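Local structure of amidase (Bacillus anthracis, 5EWQ) at residues Ala149-Gln154 / Gly246-Thr251; Gly203-Ser208 / Val221-Thr226; Val239-Ser244 / Pro465-Pro470; Lys311-Gly316 / Gly444-Val449. The protein probably hydrolyses amide bonds as a member of the amidase signature family. All coordinates share one frame; numbering follows the deposited sequence.

Contact 1. Residues Ala149-Gln154 / Gly246-Thr251; sequences ATIVKQ and GRVSRT
T150 turns OG1 to the place between its backbone N and carbonyl carbon (chi1 56°). Its CG2 then sits beside the backbone N and reaches toward T251. S249 holds OG anti to its own N (chi1 176°), which faces it toward the same threonine. The T150 OG1 and S249 OG atoms are 3.1 Å apart. The main polar partner of S249 OG and of T251 OG1 lies elsewhere: both bond to the D284 carboxylate.

T150 CG2 lies 3.7 Å from T251 CB, and the two side chains cross at about a right angle. The backbones meet as well. T150 N gives its hydrogen to T251 O at 3.2 Å, with an N-H...O angle of 160°. A149 is the N-cap of helix 150-155, so this carbonyl takes an amide of the first turn, which has no acceptor within the helix. One residue further on, I151 CG2 meets V248 CG1 at 3.6 Å, also nearly at right angles. V248 in turn packs on F277 and M280 of helix 270-280.

The segment 246-251 has no regular secondary structure. Within it, T251 N bonds back to S249 OG at 3.2 Å. This closes an ST turn, and the turn presents the T251 carbonyl to the N-terminal end of the helix.

Contact 2. Residues Gly203-Ser208 / Val221-Thr226; sequences GSSSGS and VGTETT
The flat V221 carbonyl group receives S208 OG from above its plane, about 50° out of it and so not on a lone pair. S208 OG donates to V221 O at 2.9 Å. S208 CB stands near the same oxygen, V221 O, at 3.7 Å. The next peptide, between G222 and T223, is met through its N-H. T223 N donates to S205 OG at 3.2 Å, and the bond is bent, with an angle of 137° at the hydrogen.

S205 points OG at the strand because OG lies anti to its carbonyl carbon (chi1 -55°). There S205 OG sits 3.6 Å from G222 CA, over a residue with no side chain. S205 OG also bonds to K122 NZ and to S228 O, so several groups grip the hydroxyl. S204 follows a cis peptide bond, and its OG bonds to K122 NZ and S228 OG. S228, S204 and K122 are consistent with the Ser-cisSer-Lys triad of amidase signature enzymes.

The contact is wholly buried near the centre of the chain. It sets the start of helix 206-213 against strand 219-223, which lies between strands 118-122 and 263-267. S208 also touches K122 and M266 of those two neighbours.

Contact 3. Residues Val239-Ser244 / Pro465-Pro470; sequences VGLRPS and PELAVP
E466 and R242 face each other as an antiparallel hydrogen-bonded pair, and both project to the sheet face that also carries A468. Their side chains run side by side and point the same way. R242 leaves with CG anti to its N (chi1 171°) and stays extended to NE, so its CD passes along the carboxylate, 3.4 Å from E466 OE1. No salt bridge forms between them. The guanidinium instead reaches on to L260 O, to which NH2 bonds, while E466 OE1 lies close to E224.

The backbones of this pair are tied in both directions. R242 N donates to E466 O at 2.7 Å, and E466 N donates to R242 O at 2.9 Å in the carbonyl plane. G240 and A468 form the next such pair: A468 N meets G240 O at 2.7 Å, and G240 N meets A468 O at 3.2 Å.

V239 is the third large contributor. Its CG1 rests 3.9 Å from L467 CD1, and its CG2 lies 3.9 Å from P470 CD. The V239 and P470 side chains cross at about a right angle. L241 pairs with L467 without hydrogen bonds between them. These two leucines lie on the face opposite R242, where L241 packs on F277 and F495 of the covering helices 270-280 and 491-503.

The strands run at 173° to each other. They are adjacent antiparallel strands in the middle of the large mixed sheet that forms the core of the amidase signature fold.

Contact 4. Residues Lys311-Gly316 / Gly444-Val449; sequences KGKKIG and GLDALV
A447 O is gripped by two neighbours on the facing strand. G316 N donates to it at 2.9 Å in the carbonyl plane, and I315 CA makes a CA-H...O contact at 3.2 Å. G316 O answers in the same way: V449 N bonds to it at 3.1 Å, and L448 CA approaches to 3.3 Å. G316 thus bonds to the residues before and after L448, as expected for parallel strands.

Earlier in the pair, D446 extends the link. Its N donates to K314 O at 2.9 Å. Its OD2 takes the K314 N-H at 3.2 Å, on the anti side and 30° out of the carboxylate plane. The K313 chain crosses D446 at about a right angle, with CD beside OD2. Its ammonium group turns elsewhere, to G309 O.

The apolar part lies on both faces. I315 CG2 meets V449 CG1 at 3.6 Å; the V449 first torsion (chi1 65°) brings CG1 to that methyl. On the other face, L445 CD2 lies against G316 CA, at a residue with no side chain.

The short strands run at 42° to each other. They form a twisted parallel pair in the outer part of the mixed amidase sheet, beside its edge strand 345-347.

Overall arrangement
Contacts 2, 3 and 4 all reach the large mixed sheet. Contact 1 ties a helix start to a loop; it is buried too, but its centre lies about 14 Å from the chain centre, farther than contacts 2 and 3. Contact 2 lies closest to the chain centre and relies on serine hydroxyls. Contact 3 is also buried but rests on backbone pairing between antiparallel strands. Contact 4 is parallel and partly open, with an exposed lysine, K314. Contact 1 touches contact 2 through I151 and V221, and contact 3 through V248 and P243. Contacts 2 and 3 meet where E224 lies by E466 and R242. Contact 4 stands apart, its nearest atoms about 7 Å from contact 3.

Contact 1. Residues Ala149-Gln154 / Gly246-Thr251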
loop_
_atom_site.group_PDB
_atom_site.type_symbol
_atom_site.label_atom_id
_atom_site.label_comp_id
_atom_site.label_asym_id
_atom_site.label_seq_id
_atom_site.Cartn_x
_atom_site.Cartn_y
_atom_site.Cartn_z
ATOM N N ALA A 149 15.572 -2.681 2.428
ATOM C CA ALA A 149 14.756 -2.199 3.531
ATOM C C ALA A 149 14.568 -3.351 4.509
ATOM O O ALA A 149 14.570 -4.513 4.105
ATOM C CB ALA A 149 13.420 -1.678 3.035
ATOM N N THR A 150 14.415 -3.033 5.790
ATOM C CA THR A 150 14.298 -4.062 6.817
ATOM C C THR A 150 13.099 -4.970 6.567
ATOM O O THR A 150 13.153 -6.168 6.841
ATOM C CB THR A 150 14.185 -3.448 8.222
ATOM O OG1 THR A 150 13.073 -2.545 8.264
ATOM C CG2 THR A 150 15.456 -2.694 8.568
ATOM N N ILE A 151 12.024 -4.398 6.035
ATOM C CA ILE A 151 10.832 -5.175 5.716
ATOM C C ILE A 151 11.101 -6.124 4.551
ATOM O O ILE A 151 10.504 -7.195 4.464
ATOM C CB ILE A 151 9.633 -4.266 5.379
ATOM C CG1 ILE A 151 9.969 -3.334 4.213
ATOM C CG2 ILE A 151 9.227 -3.455 6.597
ATOM C CD1 ILE A 151 8.828 -2.426 3.808
ATOM N N VAL A 152 12.010 -5.732 3.663
ATOM C CA VAL A 152 12.405 -6.578 2.544
ATOM C C VAL A 152 13.350 -7.671 3.031
ATOM O O VAL A 152 13.257 -8.826 2.609
ATOM C CB VAL A 152 13.085 -5.761 1.426
ATOM C CG1 VAL A 152 13.608 -6.676 0.331
ATOM C CG2 VAL A 152 12.114 -4.740 0.857
ATOM N N LYS A 153 14.252 -7.296 3.933
ATOM C CA LYS A 153 15.199 -8.239 4.513
ATOM C C LYS A 153 14.471 -9.305 5.327
ATOM O O LYS A 153 14.829 -10.482 5.283
ATOM C CB LYS A 153 16.217 -7.504 5.387
ATOM C CG LYS A 153 17.298 -8.397 5.974
ATOM C CD LYS A 153 18.296 -7.591 6.791
ATOM N N GLN A 154 13.445 -8.889 6.062
ATOM C CA GLN A 154 12.658 -9.813 6.869
ATOM C C GLN A 154 11.737 -10.668 6.002
ATOM O O GLN A 154 11.375 -11.783 6.380
ATOM C CB GLN A 154 11.839 -9.051 7.913
ATOM C CG GLN A 154 12.671 -8.420 9.020
ATOM C CD GLN A 154 11.827 -7.634 10.007
ATOM O OE1 GLN A 154 10.605 -7.564 9.879
ATOM N NE2 GLN A 154 12.479 -7.037 11.000
ATOM N N GLY A 246 4.907 2.260 14.875
ATOM C CA GLY A 246 5.870 1.579 15.719
ATOM C C GLY A 246 5.860 0.084 15.466
ATOM O O GLY A 246 6.777 -0.632 15.867
ATOM N N ARG A 247 4.815 -0.384 14.792
ATOM C CA ARG A 247 4.658 -1.802 14.496
ATOM C C ARG A 247 5.614 -2.246 13.392
ATOM O O ARG A 247 6.218 -3.316 13.472
ATOM C CB ARG A 247 3.215 -2.101 14.087
ATOM C CG ARG A 247 2.749 -3.514 14.397
ATOM C CD ARG A 247 2.445 -3.677 15.878
ATOM N NE ARG A 247 1.719 -4.913 16.157
ATOM C CZ ARG A 247 1.210 -5.228 17.344
ATOM N NH1 ARG A 247 1.347 -4.397 18.368
ATOM N NH2 ARG A 247 0.563 -6.375 17.507
ATOM N N VAL A 248 5.746 -1.413 12.363
ATOM C CA VAL A 248 6.575 -1.735 11.206
ATOM C C VAL A 248 7.700 -0.718 11.025
ATOM O O VAL A 248 7.471 0.490 11.080
ATOM C CB VAL A 248 5.727 -1.795 9.918
ATOM C CG1 VAL A 248 6.603 -2.072 8.708
ATOM C CG2 VAL A 248 4.644 -2.854 10.049
ATOM N N SER A 249 8.916 -1.216 10.811
ATOM C CA SER A 249 10.078 -0.355 10.620
ATOM C C SER A 249 10.022 0.390 9.289
ATOM O O SER A 249 9.562 -0.150 8.282
ATOM C CB SER A 249 11.367 -1.176 10.702
ATOM O OG SER A 249 12.501 -0.369 10.436
ATOM N N ARG A 250 10.498 1.633 9.293
ATOM C CA ARG A 250 10.513 2.456 8.088
ATOM C C ARG A 250 11.909 2.521 7.476
ATOM O O ARG A 250 12.127 3.207 6.477
ATOM C CB ARG A 250 10.014 3.874 8.390
ATOM C CG ARG A 250 8.521 3.988 8.674
ATOM C CD ARG A 250 8.195 3.710 10.133
ATOM N NE ARG A 250 9.037 4.488 11.039
ATOM C CZ ARG A 250 8.814 5.757 11.366
ATOM N NH1 ARG A 250 7.773 6.403 10.859
ATOM N NH2 ARG A 250 9.635 6.382 12.200
ATOM N N THR A 251 12.851 1.809 8.085
ATOM C CA THR A 251 14.235 1.806 7.622
ATOM C C THR A 251 14.359 1.216 6.220
ATOM O O THR A 251 13.910 0.098 5.964
ATOM C CB THR A 251 15.147 1.020 8.580
ATOM O OG1 THR A 251 15.093 1.610 9.885
ATOM C CG2 THR A 251 16.583 1.032 8.084
#

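Contact 2. Residues Gly203-Ser208 / Val221-Thr226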
loop_
_atom_site.group_PDB
_atom_site.type_symbol
_atom_site.label_atom_id
_atom_site.label_comp_id
_atom_site.label_asym_id
_atom_site.label_seq_id
_atom_site.Cartn_x
_atom_site.Cartn_y
_atom_site.Cartn_z
ATOM N N GLY A 203 -4.103 7.700 -4.292
ATOM C CA GLY A 203 -2.691 7.584 -3.980
ATOM C C GLY A 203 -2.399 7.505 -2.498
ATOM O O GLY A 203 -3.311 7.558 -1.674
ATOM N N SER A 204 -1.119 7.392 -2.158
ATOM C CA SER A 204 -0.053 7.405 -3.155
ATOM C C SER A 204 0.377 5.998 -3.570
ATOM O O SER A 204 1.158 5.838 -4.508
ATOM C CB SER A 204 1.154 8.179 -2.626
ATOM O OG SER A 204 1.699 7.548 -1.480
ATOM N N SER A 205 -0.129 4.984 -2.876
ATOM C CA SER A 205 0.198 3.601 -3.211
ATOM C C SER A 205 -0.741 3.062 -4.287
ATOM O O SER A 205 -1.416 2.051 -4.088
ATOM C CB SER A 205 0.135 2.713 -1.967
ATOM O OG SER A 205 0.964 3.221 -0.937
ATOM N N SER A 206 -0.775 3.745 -5.426
ATOM C CA SER A 206 -1.646 3.360 -6.532
ATOM C C SER A 206 -1.237 2.018 -7.131
ATOM O O SER A 206 -2.061 1.113 -7.268
ATOM C CB SER A 206 -1.634 4.438 -7.618
ATOM O OG SER A 206 -0.325 4.630 -8.129
ATOM N N GLY A 207 0.039 1.897 -7.484
ATOM C CA GLY A 207 0.557 0.691 -8.104
ATOM C C GLY A 207 0.476 -0.540 -7.221
ATOM O O GLY A 207 0.218 -1.641 -7.706
ATOM N N SER A 208 0.706 -0.355 -5.926
ATOM C CA SER A 208 0.647 -1.459 -4.977
ATOM C C SER A 208 -0.773 -2.003 -4.871
ATOM O O SER A 208 -0.978 -3.173 -4.555
ATOM C CB SER A 208 1.151 -1.017 -3.603
ATOM O OG SER A 208 2.509 -0.619 -3.665
ATOM N N VAL A 221 3.360 -4.282 -1.025
ATOM C CA VAL A 221 3.701 -3.408 0.090
ATOM C C VAL A 221 3.497 -1.943 -0.282
ATOM O O VAL A 221 4.004 -1.476 -1.302
ATOM C CB VAL A 221 5.159 -3.613 0.545
ATOM C CG1 VAL A 221 5.508 -2.646 1.667
ATOM C CG2 VAL A 221 5.376 -5.051 0.987
ATOM N N GLY A 222 2.750 -1.225 0.550
ATOM C CA GLY A 222 2.520 0.191 0.334
ATOM C C GLY A 222 2.943 1.021 1.529
ATOM O O GLY A 222 3.190 0.488 2.610
ATOM N N THR A 223 3.033 2.332 1.332
ATOM C CA THR A 223 3.369 3.246 2.417
ATOM C C THR A 223 2.265 4.280 2.584
ATOM O O THR A 223 1.577 4.620 1.623
ATOM C CB THR A 223 4.708 3.967 2.167
ATOM O OG1 THR A 223 4.575 4.859 1.054
ATOM C CG2 THR A 223 5.816 2.964 1.885
ATOM N N GLU A 224 2.094 4.779 3.805
ATOM C CA GLU A 224 1.069 5.781 4.067
ATOM C C GLU A 224 1.520 6.860 5.044
ATOM O O GLU A 224 1.993 6.567 6.141
ATOM C CB GLU A 224 -0.204 5.123 4.603
ATOM C CG GLU A 224 -1.234 6.126 5.102
ATOM C CD GLU A 224 -2.536 5.482 5.532
ATOM O OE1 GLU A 224 -2.797 4.330 5.131
ATOM O OE2 GLU A 224 -3.301 6.135 6.274
ATOM N N THR A 225 1.367 8.112 4.627
ATOM C CA THR A 225 1.520 9.245 5.526
ATOM C C THR A 225 0.144 9.636 6.047
ATOM O O THR A 225 -0.068 9.751 7.254
ATOM C CB THR A 225 2.181 10.446 4.830
ATOM O OG1 THR A 225 3.540 10.122 4.508
ATOM C CG2 THR A 225 2.160 11.663 5.737
ATOM N N THR A 226 -0.792 9.831 5.123
ATOM C CA THR A 226 -2.180 10.104 5.471
ATOM C C THR A 226 -3.121 9.587 4.384
ATOM O O THR A 226 -3.456 10.306 3.441
ATOM C CB THR A 226 -2.430 11.609 5.688
ATOM O OG1 THR A 226 -1.493 12.120 6.644
ATOM C CG2 THR A 226 -3.844 11.844 6.203
#

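Contact 3. Residues Val239-Ser244 / Pro465-Pro470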
loop_
_atom_site.group_PDB
_atom_site.type_symbol
_atom_site.label_atom_id
_atom_site.label_comp_id
_atom_site.label_asym_id
_atom_site.label_seq_id
_atom_site.Cartn_x
_atom_site.Cartn_y
_atom_site.Cartn_z
ATOM N N VAL A 239 -7.679 -4.956 -0.389
ATOM C CA VAL A 239 -7.464 -4.804 1.046
ATOM C C VAL A 239 -6.156 -4.074 1.333
ATOM O O VAL A 239 -5.117 -4.398 0.760
ATOM C CB VAL A 239 -7.455 -6.172 1.759
ATOM C CG1 VAL A 239 -7.181 -6.002 3.247
ATOM C CG2 VAL A 239 -8.773 -6.896 1.535
ATOM N N GLY A 240 -6.216 -3.085 2.219
ATOM C CA GLY A 240 -5.038 -2.331 2.606
ATOM C C GLY A 240 -5.009 -2.039 4.094
ATOM O O GLY A 240 -6.016 -1.633 4.674
ATOM N N LEU A 241 -3.852 -2.244 4.715
ATOM C CA LEU A 241 -3.711 -2.027 6.151
ATOM C C LEU A 241 -2.633 -1.004 6.488
ATOM O O LEU A 241 -1.507 -1.095 6.005
ATOM C CB LEU A 241 -3.390 -3.343 6.865
ATOM C CG LEU A 241 -3.016 -3.203 8.345
ATOM C CD1 LEU A 241 -4.256 -3.161 9.228
ATOM C CD2 LEU A 241 -2.070 -4.308 8.790
ATOM N N ARG A 242 -2.989 -0.026 7.316
ATOM C CA ARG A 242 -2.000 0.855 7.924
ATOM C C ARG A 242 -1.730 0.383 9.345
ATOM O O ARG A 242 -2.622 0.417 10.187
ATOM C CB ARG A 242 -2.473 2.309 7.932
ATOM C CG ARG A 242 -1.574 3.230 8.750
ATOM C CD ARG A 242 -2.209 4.591 8.984
ATOM N NE ARG A 242 -1.421 5.407 9.902
ATOM C CZ ARG A 242 -0.502 6.288 9.520
ATOM N NH1 ARG A 242 -0.257 6.476 8.232
ATOM N NH2 ARG A 242 0.169 6.985 10.424
ATOM N N PRO A 243 -0.498 -0.068 9.614
ATOM C CA PRO A 243 -0.160 -0.571 10.949
ATOM C C PRO A 243 -0.013 0.555 11.967
ATOM O O PRO A 243 0.002 1.728 11.591
ATOM C CB PRO A 243 1.173 -1.282 10.724
ATOM C CG PRO A 243 1.786 -0.549 9.584
ATOM C CD PRO A 243 0.646 -0.143 8.688
ATOM N N SER A 244 0.089 0.196 13.242
ATOM C CA SER A 244 0.310 1.182 14.293
ATOM C C SER A 244 1.699 1.790 14.150
ATOM O O SER A 244 2.649 1.098 13.786
ATOM C CB SER A 244 0.147 0.548 15.676
ATOM O OG SER A 244 -1.122 -0.066 15.810
ATOM N N PRO A 465 -4.314 1.944 13.947
ATOM C CA PRO A 465 -4.316 1.121 12.733
ATOM C C PRO A 465 -5.563 1.312 11.870
ATOM O O PRO A 465 -6.637 1.620 12.386
ATOM C CB PRO A 465 -4.254 -0.307 13.282
ATOM C CG PRO A 465 -4.875 -0.213 14.628
ATOM C CD PRO A 465 -4.461 1.127 15.164
ATOM N N GLU A 466 -5.405 1.129 10.563
ATOM C CA GLU A 466 -6.504 1.268 9.615
ATOM C C GLU A 466 -6.560 0.066 8.683
ATOM O O GLU A 466 -5.528 -0.393 8.196
ATOM C CB GLU A 466 -6.352 2.551 8.797
ATOM C CG GLU A 466 -6.228 3.817 9.622
ATOM C CD GLU A 466 -5.690 4.976 8.809
ATOM O OE1 GLU A 466 -5.313 4.753 7.639
ATOM O OE2 GLU A 466 -5.640 6.106 9.337
ATOM N N LEU A 467 -7.762 -0.441 8.427
ATOM C CA LEU A 467 -7.924 -1.593 7.545
ATOM C C LEU A 467 -9.002 -1.355 6.491
ATOM O O LEU A 467 -10.177 -1.187 6.818
ATOM C CB LEU A 467 -8.257 -2.846 8.357
ATOM C CG LEU A 467 -8.381 -4.142 7.554
ATOM C CD1 LEU A 467 -7.073 -4.461 6.848
ATOM C CD2 LEU A 467 -8.807 -5.294 8.448
ATOM N N ALA A 468 -8.594 -1.352 5.226
ATOM C CA ALA A 468 -9.518 -1.131 4.118
ATOM C C ALA A 468 -10.036 -2.449 3.552
ATOM O O ALA A 468 -9.258 -3.349 3.240
ATOM C CB ALA A 468 -8.844 -0.317 3.027
ATOM N N VAL A 469 -11.355 -2.557 3.426
ATOM C CA VAL A 469 -11.993 -3.757 2.891
ATOM C C VAL A 469 -13.012 -3.372 1.819
ATOM O O VAL A 469 -13.836 -2.485 2.042
ATOM C CB VAL A 469 -12.694 -4.573 4.005
ATOM C CG1 VAL A 469 -13.390 -5.795 3.426
ATOM C CG2 VAL A 469 -11.696 -4.987 5.078
ATOM N N PRO A 470 -12.947 -4.029 0.646
ATOM C CA PRO A 470 -13.866 -3.776 -0.471
ATOM C C PRO A 470 -15.336 -3.792 -0.053
ATOM O O PRO A 470 -15.841 -4.823 0.394
ATOM C CB PRO A 470 -13.564 -4.926 -1.435
ATOM C CG PRO A 470 -12.139 -5.254 -1.173
ATOM C CD PRO A 470 -11.928 -5.037 0.300
#

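Contact 4. Residues Lys311-Gly316 / Gly444-Val449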
loop_
_atom_site.group_PDB
_atom_site.type_symbol
_atom_site.label_atom_id
_atom_site.label_comp_id
_atom_site.label_asym_id
_atom_site.label_seq_id
_atom_site.Cartn_x
_atom_site.Cartn_y
_atom_site.Cartn_z
ATOM N N LYS A 311 -19.349 -10.986 15.567
ATOM C CA LYS A 311 -20.370 -11.339 16.545
ATOM C C LYS A 311 -20.073 -10.722 17.908
ATOM O O LYS A 311 -19.187 -11.183 18.627
ATOM C CB LYS A 311 -20.487 -12.860 16.669
ATOM N N GLY A 312 -20.817 -9.676 18.252
ATOM C CA GLY A 312 -20.665 -9.022 19.539
ATOM C C GLY A 312 -19.861 -7.739 19.474
ATOM O O GLY A 312 -19.797 -6.988 20.447
ATOM N N LYS A 313 -19.246 -7.483 18.324
ATOM C CA LYS A 313 -18.422 -6.291 18.147
ATOM C C LYS A 313 -19.274 -5.032 18.014
ATOM O O LYS A 313 -20.350 -5.058 17.416
ATOM C CB LYS A 313 -17.519 -6.443 16.923
ATOM C CG LYS A 313 -16.556 -7.615 16.998
ATOM C CD LYS A 313 -15.592 -7.479 18.166
ATOM C CE LYS A 313 -14.578 -8.612 18.184
ATOM N NZ LYS A 313 -15.230 -9.944 18.317
ATOM N N LYS A 314 -18.783 -3.932 18.575
ATOM C CA LYS A 314 -19.487 -2.657 18.514
ATOM C C LYS A 314 -18.784 -1.694 17.562
ATOM O O LYS A 314 -17.845 -0.999 17.950
ATOM C CB LYS A 314 -19.590 -2.032 19.907
ATOM C CG LYS A 314 -20.046 -2.995 20.990
ATOM C CD LYS A 314 -20.104 -2.309 22.345
ATOM C CE LYS A 314 -20.314 -3.313 23.465
ATOM N NZ LYS A 314 -19.179 -4.272 23.561
ATOM N N ILE A 315 -19.240 -1.660 16.315
ATOM C CA ILE A 315 -18.622 -0.811 15.301
ATOM C C ILE A 315 -19.338 0.531 15.179
ATOM O O ILE A 315 -20.545 0.583 14.945
ATOM C CB ILE A 315 -18.602 -1.493 13.916
ATOM C CG1 ILE A 315 -17.681 -2.716 13.923
ATOM C CG2 ILE A 315 -18.146 -0.515 12.849
ATOM C CD1 ILE A 315 -18.366 -4.006 14.307
ATOM N N GLY A 316 -18.585 1.615 15.341
ATOM C CA GLY A 316 -19.131 2.952 15.205
ATOM C C GLY A 316 -19.009 3.475 13.788
ATOM O O GLY A 316 -17.910 3.572 13.243
ATOM N N GLY A 444 -16.522 2.153 24.579
ATOM C CA GLY A 444 -16.381 0.715 24.424
ATOM C C GLY A 444 -16.562 0.175 23.017
ATOM O O GLY A 444 -16.873 -1.002 22.837
ATOM N N LEU A 445 -16.364 1.028 22.018
ATOM C CA LEU A 445 -16.468 0.601 20.626
ATOM C C LEU A 445 -15.209 -0.145 20.203
ATOM O O LEU A 445 -14.093 0.297 20.475
ATOM C CB LEU A 445 -16.708 1.798 19.705
ATOM C CG LEU A 445 -18.146 2.274 19.472
ATOM C CD1 LEU A 445 -18.887 2.532 20.774
ATOM C CD2 LEU A 445 -18.135 3.527 18.620
ATOM N N ASP A 446 -15.391 -1.279 19.535
ATOM C CA ASP A 446 -14.264 -2.105 19.118
ATOM C C ASP A 446 -13.548 -1.528 17.900
ATOM O O ASP A 446 -12.326 -1.633 17.786
ATOM C CB ASP A 446 -14.734 -3.532 18.825
ATOM C CG ASP A 446 -15.106 -4.289 20.084
ATOM O OD1 ASP A 446 -14.337 -4.222 21.067
ATOM O OD2 ASP A 446 -16.168 -4.945 20.095
ATOM N N ALA A 447 -14.308 -0.917 16.995
ATOM C CA ALA A 447 -13.732 -0.346 15.782
ATOM C C ALA A 447 -14.638 0.710 15.158
ATOM O O ALA A 447 -15.824 0.792 15.472
ATOM C CB ALA A 447 -13.437 -1.445 14.771
ATOM N N LEU A 448 -14.063 1.515 14.270
ATOM C CA LEU A 448 -14.806 2.538 13.543
ATOM C C LEU A 448 -14.672 2.321 12.039
ATOM O O LEU A 448 -13.565 2.153 11.530
ATOM C CB LEU A 448 -14.309 3.937 13.919
ATOM C CG LEU A 448 -15.099 4.739 14.956
ATOM C CD1 LEU A 448 -15.374 3.919 16.203
ATOM C CD2 LEU A 448 -14.351 6.015 15.313
ATOM N N VAL A 449 -15.797 2.325 11.331
ATOM C CA VAL A 449 -15.781 2.099 9.889
ATOM C C VAL A 449 -16.110 3.383 9.123
ATOM O O VAL A 449 -16.937 4.187 9.555
ATOM C CB VAL A 449 -16.768 0.973 9.485
ATOM C CG1 VAL A 449 -18.208 1.381 9.768
ATOM C CG2 VAL A 449 -16.588 0.592 8.022
#